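Local atomic coordinates of T9SS C-terminal target domain-containing protein (Bacteroides cellulosilyticus, PDB entry 5JVK), a protein that probably hydrolyses O-glycosidic bonds in carbohydrates as a family 39 glycoside hydrolase of a gut symbiont. Residues P15-T20 with V89-V94; I22-V27 with E60-V65; K41-G46 with T72-L77. All blocks are in the same frame, centred on the assembly; numbering follows the deposited sequence.

Contact 1. Residues P15-T20 with V89-V94; sequences PVLVST and VNYAVV
Leu17 and Ala92 open a parallel strand pairing at one border of the mixed sheet in the N-terminal beta-sandwich, with Ala92 N bonded to Leu17 O at 3.1 Å. The pairing runs on through Ser19 N to Ala92 O at 3.0 Å, and then through Val94 N to Ser19 O. One residue of the short strand 18-20, Ser19, thus gives its N-H and its carbonyl to two different residues of strand 83-94, as parallel geometry requires.

The ring of Tyr91 packs against Leu17. With CG anti to the backbone N (chi1 -166°), it reaches across to the neighbouring strand. Tyr91 CD1 comes within 3.4 Å of Leu17 O and 4.0 Å of Leu17 CD2, and the tyrosine hydroxyl ends beside Ser19 CB, where a water bridges it to the carbonyl of Val16. Replacing Tyr91 by alanine would probably open a gap beside Leu17 and leave that water without its hydroxyl partner.

On the other face, Val18 CG2 meets Ala92 CB at 4.2 Å, while the CG2 methyls of Thr20 and Val94 touch further along. Helices 118-127 and 403-415, which follow the first and last barrel strands, pack against this face and so join sandwich to barrel. Beneath the opposite face, Ser19 OG is hydrogen-bonded to Lys25 NZ, a partner from the other sheet. Close by, the bridging water lies 2.7 Å from Tyr91 OH and donates to Val16 O at 3.0 Å.

Contact 2. Residues I22-V27 with E60-V65; sequences IGKKNV and ELVIDV
Gly23 and Val65 form a hydrogen-bonded antiparallel pair in the smaller sheet, Gly23 N to Val65 O at 2.8 Å and Val65 N to Gly23 O at 2.9 Å. The backbone angles at Gly23 would press a CB against the preceding carbonyl. Two residues on, Lys25 and Ile63 are likewise joined by a pair of hydrogen bonds. The last rung, Val27 N to Leu61 O, is weak.

Lys24 and Asp64 run alongside each other on the outer face, their ends leading in a common direction. A final bend in the lysine chain (chi4 -51°) brings Lys24 NZ to the syn lone pair of Asp64 OD1 in a 2.8 Å salt bridge, while Val62 CG1 lies across the lysine chain, 3.7 Å from Lys24 CD.

Within the beta-sandwich, the alternate residues turn inward. Leu61, Ile63 and Val65 meet strands of the facing sheet, Leu42 lying against both Ile63 and Val65. The side chain of Lys25 runs athwart that of Val65, with Lys25 CG 3.6 Å from Val65 CG2, and carries its NZ on to the carbonyl of Asp21. Val27 CG2 rests 3.8 Å from Leu61 CD2.

Contact 3. Residues K41-G46 with T72-L77; sequences KLVRYG and TLELTL
Val43 and Thr72 are joined by two backbone hydrogen bonds, each 2.8 Å long: Val43 N to Thr72 O, nearly straight at 173°, and Thr72 N to Val43 O. Lys41 and Glu74 form the next hydrogen-bonded pair, with Lys41 N donating to Glu74 O and Glu74 N to Lys41 O, both at 2.9 Å. These four bonds are the polar framework of the contact, and all belong to the main chain. Between the two pairs sits the non-hydrogen-bonded pair Leu42 and Leu73, where the alpha carbons lend weaker C-H contacts to the carbonyls of Thr72 and Lys41.

Side-chain charge adds less. Lys41 NZ and Glu74 OE1 stand 4.1 Å apart, too far for a salt bridge, though their opposite charges probably still attract one another. The other carboxylate oxygen, Glu74 OE2, passes 3.7 Å from Val43 CG2, so that the extended glutamate slants over the valine on this more open face.

On the inward face the contact between the segments is apolar. Leu42 has CG anti to its carbonyl carbon (chi1 -74°) and Leu73 has CG anti to its amide nitrogen (chi1 174°), and these differing torsions swing the two ends together until Leu42 CD2 meets Leu73 CD1 at 3.7 Å. Outside the pairing, Arg44 makes salt bridges to Asp47 and Glu67. Strand 37-44 is also hydrogen-bonded to strand 50-55, and strand 69-78 to strand 83-94. The contact therefore knits two antiparallel hairpins into one sheet, with strand 60-65 of the facing sheet intervening in sequence, an arrangement typical of a beta-sandwich.

Contacts 1 and 3 belong to the five-stranded sheet, where Val89 O bonds to Leu73 N between neighbouring strands, while contact 2 lies in the three-stranded sheet facing it. Contact 1 is the buried one, a parallel pairing pressed between the sandwich interior and the barrel helices. The other two are antiparallel and only partly buried, each with a pair of opposite charges on its outer face and mostly apolar side chains within, Lys25 excepted. Those inner faces meet: Ile63 CD1 and Leu42 CD1 are 3.8 Å apart, and Val27 packs on Leu73. Between contacts 1 and 2 the interior is mixed instead, the aliphatic chain of Lys25 passing beside Tyr91 and Val93.

Contact 1. Residues P15-T20 with V89-V94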
ATOM      1  N   PRO A  15      22.182  -5.699   0.087  1.00 34.33           N
ATOM      2  CA  PRO A  15      20.998  -5.670  -0.788  1.00 33.58           C
ATOM      3  C   PRO A  15      19.701  -5.284  -0.076  1.00 32.36           C
ATOM      4  O   PRO A  15      18.821  -4.692  -0.696  1.00 32.53           O
ATOM      5  CB  PRO A  15      20.906  -7.109  -1.307  1.00 33.80           C
ATOM      6  CG  PRO A  15      22.294  -7.624  -1.233  1.00 34.00           C
ATOM      7  CD  PRO A  15      22.898  -6.983  -0.019  1.00 34.24           C
ATOM      8  N   VAL A  16      19.595  -5.634   1.204  1.00 30.93           N
ATOM      9  CA  VAL A  16      18.474  -5.248   2.050  1.00 29.96           C
ATOM     10  C   VAL A  16      18.876  -4.007   2.857  1.00 29.50           C
ATOM     11  O   VAL A  16      19.680  -4.103   3.788  1.00 29.77           O
ATOM     12  CB  VAL A  16      18.080  -6.408   2.994  1.00 29.91           C
ATOM     13  CG1 VAL A  16      16.935  -6.006   3.918  1.00 29.84           C
ATOM     14  CG2 VAL A  16      17.713  -7.649   2.186  1.00 30.02           C
ATOM     15  N   LEU A  17      18.313  -2.850   2.496  1.00 28.64           N
ATOM     16  CA  LEU A  17      18.571  -1.578   3.196  1.00 27.69           C
ATOM     17  C   LEU A  17      17.463  -1.230   4.213  1.00 26.94           C
ATOM     18  O   LEU A  17      17.205  -0.056   4.494  1.00 26.54           O
ATOM     19  CB  LEU A  17      18.758  -0.447   2.169  1.00 27.50           C
ATOM     20  CG  LEU A  17      19.976  -0.583   1.242  1.00 27.61           C
ATOM     21  CD1 LEU A  17      19.860   0.336   0.034  1.00 27.62           C
ATOM     22  CD2 LEU A  17      21.277  -0.310   1.988  1.00 27.50           C
ATOM     23  N   VAL A  18      16.826  -2.262   4.770  1.00 26.27           N
ATOM     24  CA  VAL A  18      15.794  -2.124   5.796  1.00 25.67           C
ATOM     25  C   VAL A  18      16.097  -3.127   6.901  1.00 25.43           C
ATOM     26  O   VAL A  18      16.455  -4.267   6.612  1.00 25.50           O
ATOM     27  CB  VAL A  18      14.398  -2.428   5.218  1.00 25.37           C
ATOM     28  CG1 VAL A  18      13.330  -2.370   6.304  1.00 25.30           C
ATOM     29  CG2 VAL A  18      14.074  -1.463   4.085  1.00 25.41           C
ATOM     30  N   SER A  19      15.931  -2.715   8.156  1.00 25.03           N
ATOM     31  CA  SER A  19      16.189  -3.597   9.295  1.00 25.11           C
ATOM     32  C   SER A  19      15.240  -3.292  10.454  1.00 25.12           C
ATOM     33  O   SER A  19      15.064  -2.129  10.821  1.00 25.06           O
ATOM     34  CB  SER A  19      17.652  -3.454   9.736  1.00 25.05           C
ATOM     35  OG  SER A  19      17.973  -4.327  10.805  1.00 24.76           O
ATOM     36  N   THR A  20      14.637  -4.336  11.024  1.00 25.21           N
ATOM     37  CA  THR A  20      13.730  -4.178  12.165  1.00 25.60           C
ATOM     38  C   THR A  20      14.507  -3.943  13.463  1.00 26.38           C
ATOM     39  O   THR A  20      15.614  -4.464  13.636  1.00 26.40           O
ATOM     40  CB  THR A  20      12.808  -5.401  12.353  1.00 25.41           C
ATOM     41  OG1 THR A  20      13.592  -6.572  12.607  1.00 25.28           O
ATOM     42  CG2 THR A  20      11.945  -5.623  11.118  1.00 25.40           C
ATOM     43  N   VAL A  89      23.079   6.354   0.112  1.00 36.85           N
ATOM     44  CA  VAL A  89      21.759   5.719   0.025  1.00 35.45           C
ATOM     45  C   VAL A  89      20.996   5.965   1.326  1.00 33.78           C
ATOM     46  O   VAL A  89      21.544   6.531   2.275  1.00 34.02           O
ATOM     47  CB  VAL A  89      21.851   4.197  -0.255  1.00 35.68           C
ATOM     48  CG1 VAL A  89      22.423   3.945  -1.642  1.00 36.24           C
ATOM     49  CG2 VAL A  89      22.674   3.475   0.809  1.00 35.71           C
ATOM     50  N   ASN A  90      19.735   5.547   1.364  1.00 31.71           N
ATOM     51  CA  ASN A  90      18.928   5.616   2.579  1.00 30.15           C
ATOM     52  C   ASN A  90      18.832   4.245   3.245  1.00 29.30           C
ATOM     53  O   ASN A  90      19.003   3.210   2.592  1.00 28.75           O
ATOM     54  CB  ASN A  90      17.541   6.175   2.266  1.00 29.81           C
ATOM     55  CG  ASN A  90      17.587   7.633   1.848  1.00 29.39           C
ATOM     56  OD1 ASN A  90      17.426   7.957   0.672  1.00 29.28           O
ATOM     57  ND2 ASN A  90      17.821   8.520   2.810  1.00 29.08           N
ATOM     58  N   TYR A  91      18.574   4.263   4.552  1.00 28.25           N
ATOM     59  CA  TYR A  91      18.496   3.055   5.369  1.00 27.19           C
ATOM     60  C   TYR A  91      17.381   3.215   6.403  1.00 26.48           C
ATOM     61  O   TYR A  91      17.402   4.143   7.212  1.00 25.70           O
ATOM     62  CB  TYR A  91      19.840   2.805   6.056  1.00 27.34           C
ATOM     63  CG  TYR A  91      19.985   1.422   6.650  1.00 27.25           C
ATOM     64  CD1 TYR A  91      20.301   0.326   5.845  1.00 27.16           C
ATOM     65  CD2 TYR A  91      19.814   1.207   8.018  1.00 27.43           C
ATOM     66  CE1 TYR A  91      20.436  -0.945   6.384  1.00 27.38           C
ATOM     67  CE2 TYR A  91      19.945  -0.062   8.567  1.00 27.50           C
ATOM     68  CZ  TYR A  91      20.256  -1.134   7.748  1.00 27.44           C
ATOM     69  OH  TYR A  91      20.387  -2.390   8.290  1.00 27.23           O
ATOM     70  N   ALA A  92      16.408   2.308   6.359  1.00 26.16           N
ATOM     71  CA  ALA A  92      15.223   2.383   7.209  1.00 26.23           C
ATOM     72  C   ALA A  92      15.363   1.438   8.399  1.00 26.45           C
ATOM     73  O   ALA A  92      15.400   0.220   8.225  1.00 27.03           O
ATOM     74  CB  ALA A  92      13.980   2.039   6.398  1.00 26.05           C
ATOM     75  N   VAL A  93      15.454   2.008   9.602  1.00 26.39           N
ATOM     76  CA  VAL A  93      15.414   1.241  10.848  1.00 26.42           C
ATOM     77  C   VAL A  93      13.987   1.326  11.406  1.00 26.52           C
ATOM     78  O   VAL A  93      13.628   2.293  12.085  1.00 26.31           O
ATOM     79  CB  VAL A  93      16.456   1.753  11.870  1.00 26.25           C
ATOM     80  CG1 VAL A  93      16.431   0.901  13.135  1.00 26.01           C
ATOM     81  CG2 VAL A  93      17.846   1.748  11.245  1.00 26.28           C
ATOM     82  N   VAL A  94      13.188   0.300  11.108  1.00 26.74           N
ATOM     83  CA  VAL A  94      11.737   0.307  11.371  1.00 27.05           C
ATOM     84  C   VAL A  94      11.382  -0.498  12.624  1.00 27.76           C
ATOM     85  O   VAL A  94      12.171  -1.345  13.047  1.00 27.73           O
ATOM     86  CB  VAL A  94      10.929  -0.235  10.158  1.00 26.56           C
ATOM     87  CG1 VAL A  94      11.305   0.518   8.889  1.00 26.48           C
ATOM     88  CG2 VAL A  94      11.102  -1.742   9.975  1.00 26.46           C
TER
HETATM   89  O   HOH W   1      20.024  -4.547   6.706  1.00 33.98           O

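Contact 2. Residues I22-V27 with E60-V65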
ATOM      1  N   ILE A  22      16.070  -1.627  16.954  1.00 28.41           N
ATOM      2  CA  ILE A  22      17.389  -1.037  17.232  1.00 28.79           C
ATOM      3  C   ILE A  22      18.478  -2.119  17.302  1.00 29.49           C
ATOM      4  O   ILE A  22      18.173  -3.299  17.506  1.00 29.11           O
ATOM      5  CB  ILE A  22      17.375  -0.190  18.536  1.00 28.71           C
ATOM      6  CG1 ILE A  22      17.140  -1.054  19.790  1.00 28.64           C
ATOM      7  CG2 ILE A  22      16.324   0.913  18.436  1.00 28.72           C
ATOM      8  CD1 ILE A  22      17.101  -0.269  21.084  1.00 28.64           C
ATOM      9  N   GLY A  23      19.736  -1.718  17.118  1.00 30.71           N
ATOM     10  CA  GLY A  23      20.885  -2.623  17.286  1.00 32.06           C
ATOM     11  C   GLY A  23      21.974  -2.488  16.236  1.00 33.29           C
ATOM     12  O   GLY A  23      22.076  -1.458  15.566  1.00 33.77           O
ATOM     13  N   LYS A  24      22.791  -3.537  16.108  1.00 34.65           N
ATOM     14  CA  LYS A  24      23.903  -3.573  15.146  1.00 35.60           C
ATOM     15  C   LYS A  24      23.390  -3.779  13.729  1.00 35.27           C
ATOM     16  O   LYS A  24      22.737  -4.786  13.446  1.00 34.40           O
ATOM     17  CB  LYS A  24      24.905  -4.694  15.475  1.00 36.66           C
ATOM     18  CG  LYS A  24      25.986  -4.302  16.467  1.00 37.77           C
ATOM     19  CD  LYS A  24      27.157  -5.275  16.439  1.00 38.38           C
ATOM     20  CE  LYS A  24      28.067  -5.103  17.644  1.00 38.79           C
ATOM     21  NZ  LYS A  24      28.499  -3.696  17.866  1.00 39.17           N
ATOM     22  N   LYS A  25      23.719  -2.836  12.846  1.00 35.69           N
ATOM     23  CA  LYS A  25      23.265  -2.850  11.460  1.00 36.36           C
ATOM     24  C   LYS A  25      24.436  -3.041  10.497  1.00 37.00           C
ATOM     25  O   LYS A  25      25.289  -2.164  10.364  1.00 36.74           O
ATOM     26  CB  LYS A  25      22.512  -1.551  11.144  1.00 36.01           C
ATOM     27  CG  LYS A  25      21.350  -1.242  12.088  1.00 35.69           C
ATOM     28  CD  LYS A  25      20.341  -2.382  12.179  1.00 35.49           C
ATOM     29  CE  LYS A  25      19.190  -2.048  13.110  1.00 35.41           C
ATOM     30  NZ  LYS A  25      18.296  -3.224  13.307  1.00 35.21           N
ATOM     31  N   ASN A  26      24.462  -4.203   9.841  1.00 38.06           N
ATOM     32  CA  ASN A  26      25.472  -4.537   8.839  1.00 39.11           C
ATOM     33  C   ASN A  26      25.077  -3.883   7.510  1.00 39.37           C
ATOM     34  O   ASN A  26      24.425  -4.501   6.664  1.00 39.51           O
ATOM     35  CB  ASN A  26      25.593  -6.068   8.713  1.00 39.62           C
ATOM     36  CG  ASN A  26      26.820  -6.518   7.925  1.00 40.50           C
ATOM     37  OD1 ASN A  26      27.632  -5.709   7.472  1.00 40.30           O
ATOM     38  ND2 ASN A  26      26.960  -7.831   7.766  1.00 40.98           N
ATOM     39  N   VAL A  27      25.473  -2.622   7.345  1.00 39.83           N
ATOM     40  CA  VAL A  27      25.061  -1.808   6.190  1.00 40.88           C
ATOM     41  C   VAL A  27      25.837  -2.086   4.894  1.00 42.47           C
ATOM     42  O   VAL A  27      25.255  -2.026   3.808  1.00 43.15           O
ATOM     43  CB  VAL A  27      25.096  -0.286   6.499  1.00 40.59           C
ATOM     44  CG1 VAL A  27      24.256   0.027   7.731  1.00 40.36           C
ATOM     45  CG2 VAL A  27      26.524   0.242   6.653  1.00 40.39           C
ATOM     46  N   GLU A  60      33.498  -6.184   7.272  1.00 53.35           N
ATOM     47  CA  GLU A  60      32.095  -5.764   7.250  1.00 51.18           C
ATOM     48  C   GLU A  60      31.928  -4.461   8.036  1.00 47.75           C
ATOM     49  O   GLU A  60      32.454  -4.331   9.146  1.00 47.20           O
ATOM     50  CB  GLU A  60      31.204  -6.848   7.872  1.00 52.26           C
ATOM     51  CG  GLU A  60      31.143  -8.157   7.089  1.00 53.12           C
ATOM     52  CD  GLU A  60      30.199  -8.120   5.894  1.00 54.21           C
ATOM     53  OE1 GLU A  60      29.699  -7.031   5.527  1.00 54.95           O
ATOM     54  OE2 GLU A  60      29.949  -9.199   5.315  1.00 55.07           O
ATOM     55  N   LEU A  61      31.203  -3.504   7.457  1.00 44.28           N
ATOM     56  CA  LEU A  61      30.861  -2.257   8.146  1.00 43.00           C
ATOM     57  C   LEU A  61      29.575  -2.443   8.951  1.00 42.01           C
ATOM     58  O   LEU A  61      28.507  -2.664   8.374  1.00 41.26           O
ATOM     59  CB  LEU A  61      30.694  -1.106   7.149  1.00 42.88           C
ATOM     60  CG  LEU A  61      30.220   0.249   7.696  1.00 43.10           C
ATOM     61  CD1 LEU A  61      31.076   0.722   8.864  1.00 42.98           C
ATOM     62  CD2 LEU A  61      30.205   1.290   6.586  1.00 43.07           C
ATOM     63  N   VAL A  62      29.692  -2.343  10.276  1.00 40.54           N
ATOM     64  CA  VAL A  62      28.566  -2.500  11.195  1.00 39.79           C
ATOM     65  C   VAL A  62      28.466  -1.254  12.077  1.00 39.09           C
ATOM     66  O   VAL A  62      29.478  -0.792  12.607  1.00 39.83           O
ATOM     67  CB  VAL A  62      28.734  -3.761  12.071  1.00 39.94           C
ATOM     68  CG1 VAL A  62      27.574  -3.908  13.050  1.00 40.15           C
ATOM     69  CG2 VAL A  62      28.856  -5.002  11.190  1.00 40.02           C
ATOM     70  N   ILE A  63      27.250  -0.721  12.228  1.00 37.61           N
ATOM     71  CA  ILE A  63      27.005   0.508  12.995  1.00 36.76           C
ATOM     72  C   ILE A  63      25.954   0.247  14.074  1.00 36.04           C
ATOM     73  O   ILE A  63      24.906  -0.336  13.796  1.00 35.70           O
ATOM     74  CB  ILE A  63      26.535   1.671  12.085  1.00 36.99           C
ATOM     75  CG1 ILE A  63      27.509   1.849  10.908  1.00 37.27           C
ATOM     76  CG2 ILE A  63      26.414   2.973  12.883  1.00 36.99           C
ATOM     77  CD1 ILE A  63      27.169   2.978   9.958  1.00 37.30           C
ATOM     78  N   ASP A  64      26.244   0.695  15.297  1.00 35.57           N
ATOM     79  CA  ASP A  64      25.328   0.564  16.433  1.00 35.10           C
ATOM     80  C   ASP A  64      24.263   1.661  16.377  1.00 33.57           C
ATOM     81  O   ASP A  64      24.576   2.840  16.541  1.00 33.26           O
ATOM     82  CB  ASP A  64      26.088   0.670  17.762  1.00 36.18           C
ATOM     83  CG  ASP A  64      27.092  -0.456  17.963  1.00 37.27           C
ATOM     84  OD1 ASP A  64      26.679  -1.634  17.947  1.00 36.93           O
ATOM     85  OD2 ASP A  64      28.293  -0.158  18.162  1.00 37.93           O
ATOM     86  N   VAL A  65      23.011   1.263  16.150  1.00 31.83           N
ATOM     87  CA  VAL A  65      21.886   2.191  16.028  1.00 30.49           C
ATOM     88  C   VAL A  65      20.992   2.040  17.258  1.00 29.96           C
ATOM     89  O   VAL A  65      20.365   0.999  17.443  1.00 30.10           O
ATOM     90  CB  VAL A  65      21.085   1.914  14.739  1.00 30.03           C
ATOM     91  CG1 VAL A  65      19.887   2.851  14.623  1.00 29.81           C
ATOM     92  CG2 VAL A  65      21.993   2.040  13.519  1.00 29.99           C
TER

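Contact 3. Residues K41-G46 with T72-L77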
ATOM      1  N   LYS A  41      28.383   6.863   7.953  1.00 40.90           N
ATOM      2  CA  LYS A  41      27.589   7.727   8.831  1.00 39.82           C
ATOM      3  C   LYS A  41      26.108   7.514   8.532  1.00 37.97           C
ATOM      4  O   LYS A  41      25.685   7.681   7.387  1.00 37.96           O
ATOM      5  CB  LYS A  41      27.935   9.196   8.593  1.00 40.98           C
ATOM      6  CG  LYS A  41      29.256   9.646   9.195  1.00 42.50           C
ATOM      7  CD  LYS A  41      29.556  11.105   8.872  1.00 43.67           C
ATOM      8  CE  LYS A  41      28.756  12.069   9.739  1.00 44.74           C
ATOM      9  NZ  LYS A  41      28.758  13.454   9.190  1.00 45.44           N
ATOM     10  N   LEU A  42      25.335   7.143   9.554  1.00 35.65           N
ATOM     11  CA  LEU A  42      23.875   7.048   9.454  1.00 33.67           C
ATOM     12  C   LEU A  42      23.267   8.274  10.115  1.00 32.40           C
ATOM     13  O   LEU A  42      23.350   8.412  11.330  1.00 32.31           O
ATOM     14  CB  LEU A  42      23.356   5.781  10.140  1.00 33.27           C
ATOM     15  CG  LEU A  42      23.605   4.462   9.408  1.00 33.18           C
ATOM     16  CD1 LEU A  42      23.370   3.289  10.348  1.00 33.45           C
ATOM     17  CD2 LEU A  42      22.734   4.338   8.167  1.00 33.08           C
ATOM     18  N   VAL A  43      22.650   9.142   9.309  1.00 31.41           N
ATOM     19  CA  VAL A  43      22.089  10.420   9.768  1.00 30.30           C
ATOM     20  C   VAL A  43      20.560  10.402   9.658  1.00 29.54           C
ATOM     21  O   VAL A  43      20.015  10.233   8.566  1.00 28.88           O
ATOM     22  CB  VAL A  43      22.635  11.597   8.929  1.00 30.39           C
ATOM     23  CG1 VAL A  43      22.269  12.928   9.574  1.00 30.32           C
ATOM     24  CG2 VAL A  43      24.146  11.478   8.755  1.00 30.50           C
ATOM     25  N   ARG A  44      19.881  10.597  10.788  1.00 29.01           N
ATOM     26  CA  ARG A  44      18.419  10.505  10.859  1.00 28.64           C
ATOM     27  C   ARG A  44      17.739  11.738  10.262  1.00 28.97           C
ATOM     28  O   ARG A  44      18.249  12.852  10.385  1.00 29.74           O
ATOM     29  CB  ARG A  44      17.973  10.333  12.316  1.00 28.02           C
ATOM     30  CG  ARG A  44      16.490  10.040  12.482  1.00 27.39           C
ATOM     31  CD  ARG A  44      16.158   9.398  13.819  1.00 26.73           C
ATOM     32  NE  ARG A  44      16.322  10.308  14.952  1.00 26.15           N
ATOM     33  CZ  ARG A  44      16.034  10.003  16.218  1.00 26.16           C
ATOM     34  NH1 ARG A  44      15.559   8.801  16.545  1.00 26.60           N
ATOM     35  NH2 ARG A  44      16.217  10.904  17.177  1.00 26.04           N
ATOM     36  N   TYR A  45      16.588  11.528   9.622  1.00 28.62           N
ATOM     37  CA  TYR A  45      15.792  12.626   9.060  1.00 28.82           C
ATOM     38  C   TYR A  45      15.311  13.558  10.181  1.00 28.68           C
ATOM     39  O   TYR A  45      14.960  13.099  11.275  1.00 27.89           O
ATOM     40  CB  TYR A  45      14.600  12.069   8.251  1.00 29.01           C
ATOM     41  CG  TYR A  45      13.651  13.101   7.670  1.00 29.45           C
ATOM     42  CD1 TYR A  45      12.678  13.716   8.466  1.00 29.55           C
ATOM     43  CD2 TYR A  45      13.701  13.439   6.317  1.00 29.60           C
ATOM     44  CE1 TYR A  45      11.809  14.656   7.940  1.00 29.63           C
ATOM     45  CE2 TYR A  45      12.832  14.377   5.783  1.00 29.72           C
ATOM     46  CZ  TYR A  45      11.887  14.980   6.599  1.00 29.92           C
ATOM     47  OH  TYR A  45      11.024  15.915   6.077  1.00 30.75           O
ATOM     48  N   GLY A  46      15.321  14.862   9.901  1.00 28.69           N
ATOM     49  CA  GLY A  46      14.778  15.873  10.811  1.00 29.26           C
ATOM     50  C   GLY A  46      15.773  16.434  11.811  1.00 29.77           C
ATOM     51  O   GLY A  46      16.095  17.620  11.761  1.00 30.29           O
ATOM     52  N   THR A  72      19.825   8.610   6.348  1.00 27.08           N
ATOM     53  CA  THR A  72      20.678   8.754   5.172  1.00 28.31           C
ATOM     54  C   THR A  72      22.024   8.116   5.519  1.00 29.51           C
ATOM     55  O   THR A  72      22.623   8.445   6.547  1.00 29.40           O
ATOM     56  CB  THR A  72      20.887  10.235   4.790  1.00 28.36           C
ATOM     57  OG1 THR A  72      19.618  10.871   4.602  1.00 28.46           O
ATOM     58  CG2 THR A  72      21.698  10.359   3.504  1.00 28.43           C
ATOM     59  N   LEU A  73      22.478   7.200   4.667  1.00 31.00           N
ATOM     60  CA  LEU A  73      23.751   6.502   4.841  1.00 32.47           C
ATOM     61  C   LEU A  73      24.807   7.134   3.934  1.00 34.58           C
ATOM     62  O   LEU A  73      24.755   6.966   2.715  1.00 35.13           O
ATOM     63  CB  LEU A  73      23.585   5.014   4.508  1.00 32.10           C
ATOM     64  CG  LEU A  73      24.823   4.110   4.493  1.00 31.80           C
ATOM     65  CD1 LEU A  73      25.584   4.144   5.811  1.00 31.77           C
ATOM     66  CD2 LEU A  73      24.406   2.690   4.154  1.00 31.72           C
ATOM     67  N   GLU A  74      25.751   7.864   4.532  1.00 36.55           N
ATOM     68  CA  GLU A  74      26.879   8.466   3.808  1.00 38.37           C
ATOM     69  C   GLU A  74      28.107   7.566   3.951  1.00 39.05           C
ATOM     70  O   GLU A  74      28.598   7.371   5.063  1.00 38.96           O
ATOM     71  CB  GLU A  74      27.192   9.859   4.367  1.00 39.21           C
ATOM     72  CG  GLU A  74      26.092  10.887   4.139  1.00 40.09           C
ATOM     73  CD  GLU A  74      26.167  12.077   5.087  1.00 41.05           C
ATOM     74  OE1 GLU A  74      27.282  12.447   5.518  1.00 40.91           O
ATOM     75  OE2 GLU A  74      25.097  12.651   5.397  1.00 41.46           O
ATOM     76  N   LEU A  75      28.591   7.022   2.833  1.00 40.70           N
ATOM     77  CA  LEU A  75      29.752   6.118   2.821  1.00 42.07           C
ATOM     78  C   LEU A  75      30.948   6.767   2.125  1.00 44.17           C
ATOM     79  O   LEU A  75      30.790   7.424   1.093  1.00 44.15           O
ATOM     80  CB  LEU A  75      29.398   4.799   2.127  1.00 41.49           C
ATOM     81  CG  LEU A  75      28.473   3.857   2.907  1.00 41.21           C
ATOM     82  CD1 LEU A  75      27.882   2.791   1.997  1.00 41.15           C
ATOM     83  CD2 LEU A  75      29.200   3.211   4.077  1.00 40.85           C
ATOM     84  N   THR A  76      32.138   6.570   2.699  1.00 46.63           N
ATOM     85  CA  THR A  76      33.385   7.145   2.183  1.00 48.70           C
ATOM     86  C   THR A  76      34.532   6.138   2.296  1.00 50.41           C
ATOM     87  O   THR A  76      34.925   5.762   3.404  1.00 49.84           O
ATOM     88  CB  THR A  76      33.763   8.429   2.955  1.00 49.14           C
ATOM     89  OG1 THR A  76      32.705   9.388   2.839  1.00 49.13           O
ATOM     90  CG2 THR A  76      35.061   9.043   2.421  1.00 49.45           C
ATOM     91  N   LEU A  77      35.050   5.703   1.146  1.00 52.89           N
ATOM     92  CA  LEU A  77      36.248   4.862   1.078  1.00 55.22           C
ATOM     93  C   LEU A  77      37.463   5.754   0.824  1.00 58.02           C
ATOM     94  O   LEU A  77      37.439   6.580  -0.091  1.00 58.92           O
ATOM     95  CB  LEU A  77      36.108   3.826  -0.039  1.00 54.30           C
ATOM     96  CG  LEU A  77      37.212   2.773  -0.175  1.00 53.54           C
ATOM     97  CD1 LEU A  77      37.419   2.001   1.122  1.00 53.09           C
ATOM     98  CD2 LEU A  77      36.879   1.825  -1.318  1.00 53.38           C
TER